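Local coordinates for genome polyprotein (Rhinovirus C, PDB 6KU7) that probably cleaves the viral polyprotein at specific peptide bonds, as a chymotrypsin-like 3C cysteine protease, at residues E98-W103 with R140-N145. Residues are numbered along the deposited sequence; the frame is centred on the assembly and turned at random.
Sequences EHQREW and RLLKYN
Gln100 reaches across to Arg140 with its terminal amide, and it buries the largest area in this contact, shared between Arg140 and Leu142. With CG beside the backbone N (chi1 -63°) and the chain extended beyond it, the amide is held well out from the loop. There CD lies 3.9 Å from Arg140 CB, and the two side chains cross at about a right angle. The amide's two ends divide the neighbour between them: OE1 sits 3.6 Å from Arg140 CA, whereas NE2 lies 3.7 Å from Arg140 CD. No hydrogen bond joins the segments; a long side chain ending in a flat amide suits this partly exposed place because the amide can lie against aliphatic carbons. Arginine suits the other side: its long chain, bent at chi2 and chi3, lays CB and CD against that amide while NH1 reaches on to hydrogen-bond the hydroxyl of Tyr184. Gln100 OE1 also comes within 4.2 Å of Leu142 CD2. At Arg101 the side chain turns away. The branched, apolar Leu142 fits a buried site, where it also touches Val125 and Val164. The connection between the two barrels, leading into strand 103-110, thus passes against strand 141-144 of the C-terminal barrel in the chymotrypsin-like fold of picornaviral 3C proteases.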
# COMPACT_ATOMS: atom_id res chain seq x y z
N GLU A 98 1.67 -9.76 -11.76
CA GLU A 98 2.68 -9.28 -12.70
C GLU A 98 2.17 -8.11 -13.53
O GLU A 98 2.98 -7.26 -13.92
CB GLU A 98 3.14 -10.45 -13.58
CG GLU A 98 4.52 -10.95 -13.17
CD GLU A 98 4.84 -12.36 -13.65
OE1 GLU A 98 4.16 -12.86 -14.57
OE2 GLU A 98 5.80 -12.94 -13.10
N HIS A 99 0.86 -8.02 -13.75
CA HIS A 99 0.28 -7.00 -14.61
C HIS A 99 -0.99 -6.44 -13.98
O HIS A 99 -1.61 -7.05 -13.10
CB HIS A 99 -0.01 -7.56 -16.00
CG HIS A 99 1.23 -7.93 -16.75
ND1 HIS A 99 2.21 -7.01 -17.06
CD2 HIS A 99 1.67 -9.13 -17.22
CE1 HIS A 99 3.19 -7.62 -17.70
NE2 HIS A 99 2.89 -8.90 -17.81
N GLN A 100 -1.39 -5.26 -14.46
CA GLN A 100 -2.62 -4.62 -14.02
C GLN A 100 -3.84 -5.34 -14.56
O GLN A 100 -3.83 -5.81 -15.70
CB GLN A 100 -2.66 -3.18 -14.50
CG GLN A 100 -1.59 -2.30 -13.93
CD GLN A 100 -1.76 -0.92 -14.48
OE1 GLN A 100 -2.76 -0.25 -14.20
NE2 GLN A 100 -0.83 -0.49 -15.31
N ARG A 101 -4.92 -5.34 -13.79
CA ARG A 101 -6.00 -6.27 -14.05
C ARG A 101 -7.17 -6.05 -13.09
O ARG A 101 -6.98 -5.57 -11.98
CB ARG A 101 -5.47 -7.65 -13.86
CG ARG A 101 -6.56 -8.52 -13.83
CD ARG A 101 -6.09 -9.73 -13.39
NE ARG A 101 -6.47 -10.40 -12.11
CZ ARG A 101 -7.66 -10.98 -11.85
NH1 ARG A 101 -8.56 -11.02 -12.82
NH2 ARG A 101 -7.99 -11.67 -10.77
N GLU A 102 -8.38 -6.38 -13.56
CA GLU A 102 -9.60 -6.38 -12.75
C GLU A 102 -9.59 -7.51 -11.73
O GLU A 102 -9.24 -8.62 -12.07
CB GLU A 102 -10.82 -6.56 -13.64
CG GLU A 102 -10.93 -5.44 -14.59
CD GLU A 102 -12.24 -5.43 -15.29
OE1 GLU A 102 -12.27 -4.85 -16.40
OE2 GLU A 102 -13.21 -5.98 -14.72
N TRP A 103 -10.06 -7.25 -10.52
CA TRP A 103 -10.15 -8.27 -9.49
C TRP A 103 -11.53 -8.20 -8.86
O TRP A 103 -12.05 -7.10 -8.68
CB TRP A 103 -9.06 -8.05 -8.41
CG TRP A 103 -7.72 -8.21 -9.00
CD1 TRP A 103 -7.04 -7.29 -9.72
CD2 TRP A 103 -6.88 -9.37 -8.93
NE1 TRP A 103 -5.82 -7.79 -10.12
CE2 TRP A 103 -5.71 -9.07 -9.64
CE3 TRP A 103 -7.01 -10.62 -8.32
CZ2 TRP A 103 -4.67 -9.99 -9.79
CZ3 TRP A 103 -5.99 -11.53 -8.49
CH2 TRP A 103 -4.85 -11.22 -9.21
N ARG A 140 -1.04 4.20 -13.17
CA ARG A 140 -1.28 2.79 -12.84
C ARG A 140 -2.21 2.62 -11.63
O ARG A 140 -1.99 1.77 -10.77
CB ARG A 140 0.03 2.04 -12.60
CG ARG A 140 1.22 2.67 -13.24
CD ARG A 140 1.82 1.85 -14.35
NE ARG A 140 3.04 1.24 -13.83
CZ ARG A 140 4.24 1.32 -14.40
NH1 ARG A 140 5.28 0.76 -13.81
NH2 ARG A 140 4.41 1.98 -15.53
N LEU A 141 -3.26 3.43 -11.58
CA LEU A 141 -4.22 3.32 -10.50
C LEU A 141 -5.24 2.22 -10.78
O LEU A 141 -5.66 2.04 -11.92
CB LEU A 141 -4.93 4.65 -10.30
CG LEU A 141 -4.02 5.72 -9.69
CD1 LEU A 141 -4.75 7.06 -9.54
CD2 LEU A 141 -3.51 5.21 -8.37
N LEU A 142 -5.61 1.48 -9.74
CA LEU A 142 -6.82 0.66 -9.77
C LEU A 142 -7.89 1.37 -8.96
O LEU A 142 -7.57 2.14 -8.05
CB LEU A 142 -6.58 -0.74 -9.21
CG LEU A 142 -5.32 -1.51 -9.57
CD1 LEU A 142 -5.37 -2.85 -8.82
CD2 LEU A 142 -5.17 -1.68 -11.09
N LYS A 143 -9.15 1.14 -9.30
CA LYS A 143 -10.25 1.92 -8.76
C LYS A 143 -11.33 0.98 -8.25
O LYS A 143 -11.62 -0.06 -8.86
CB LYS A 143 -10.87 2.86 -9.80
CG LYS A 143 -12.21 3.49 -9.33
CD LYS A 143 -13.15 3.83 -10.48
CE LYS A 143 -13.78 2.62 -11.13
NZ LYS A 143 -15.25 2.53 -10.89
N TYR A 144 -11.94 1.35 -7.12
CA TYR A 144 -12.99 0.54 -6.53
C TYR A 144 -14.11 1.46 -6.09
O TYR A 144 -13.88 2.61 -5.72
CB TYR A 144 -12.48 -0.29 -5.35
CG TYR A 144 -11.38 0.35 -4.52
CD1 TYR A 144 -11.67 1.19 -3.46
CD2 TYR A 144 -10.04 0.11 -4.81
CE1 TYR A 144 -10.64 1.77 -2.69
CE2 TYR A 144 -9.02 0.67 -4.07
CZ TYR A 144 -9.32 1.50 -3.01
OH TYR A 144 -8.31 2.07 -2.28
N ASN A 145 -15.33 0.92 -6.12
CA ASN A 145 -16.52 1.69 -5.74
C ASN A 145 -16.77 1.47 -4.26
O ASN A 145 -17.62 0.68 -3.85
CB ASN A 145 -17.71 1.27 -6.59
CG ASN A 145 -17.55 1.68 -8.03
OD1 ASN A 145 -17.02 2.76 -8.33
ND2 ASN A 145 -17.98 0.82 -8.95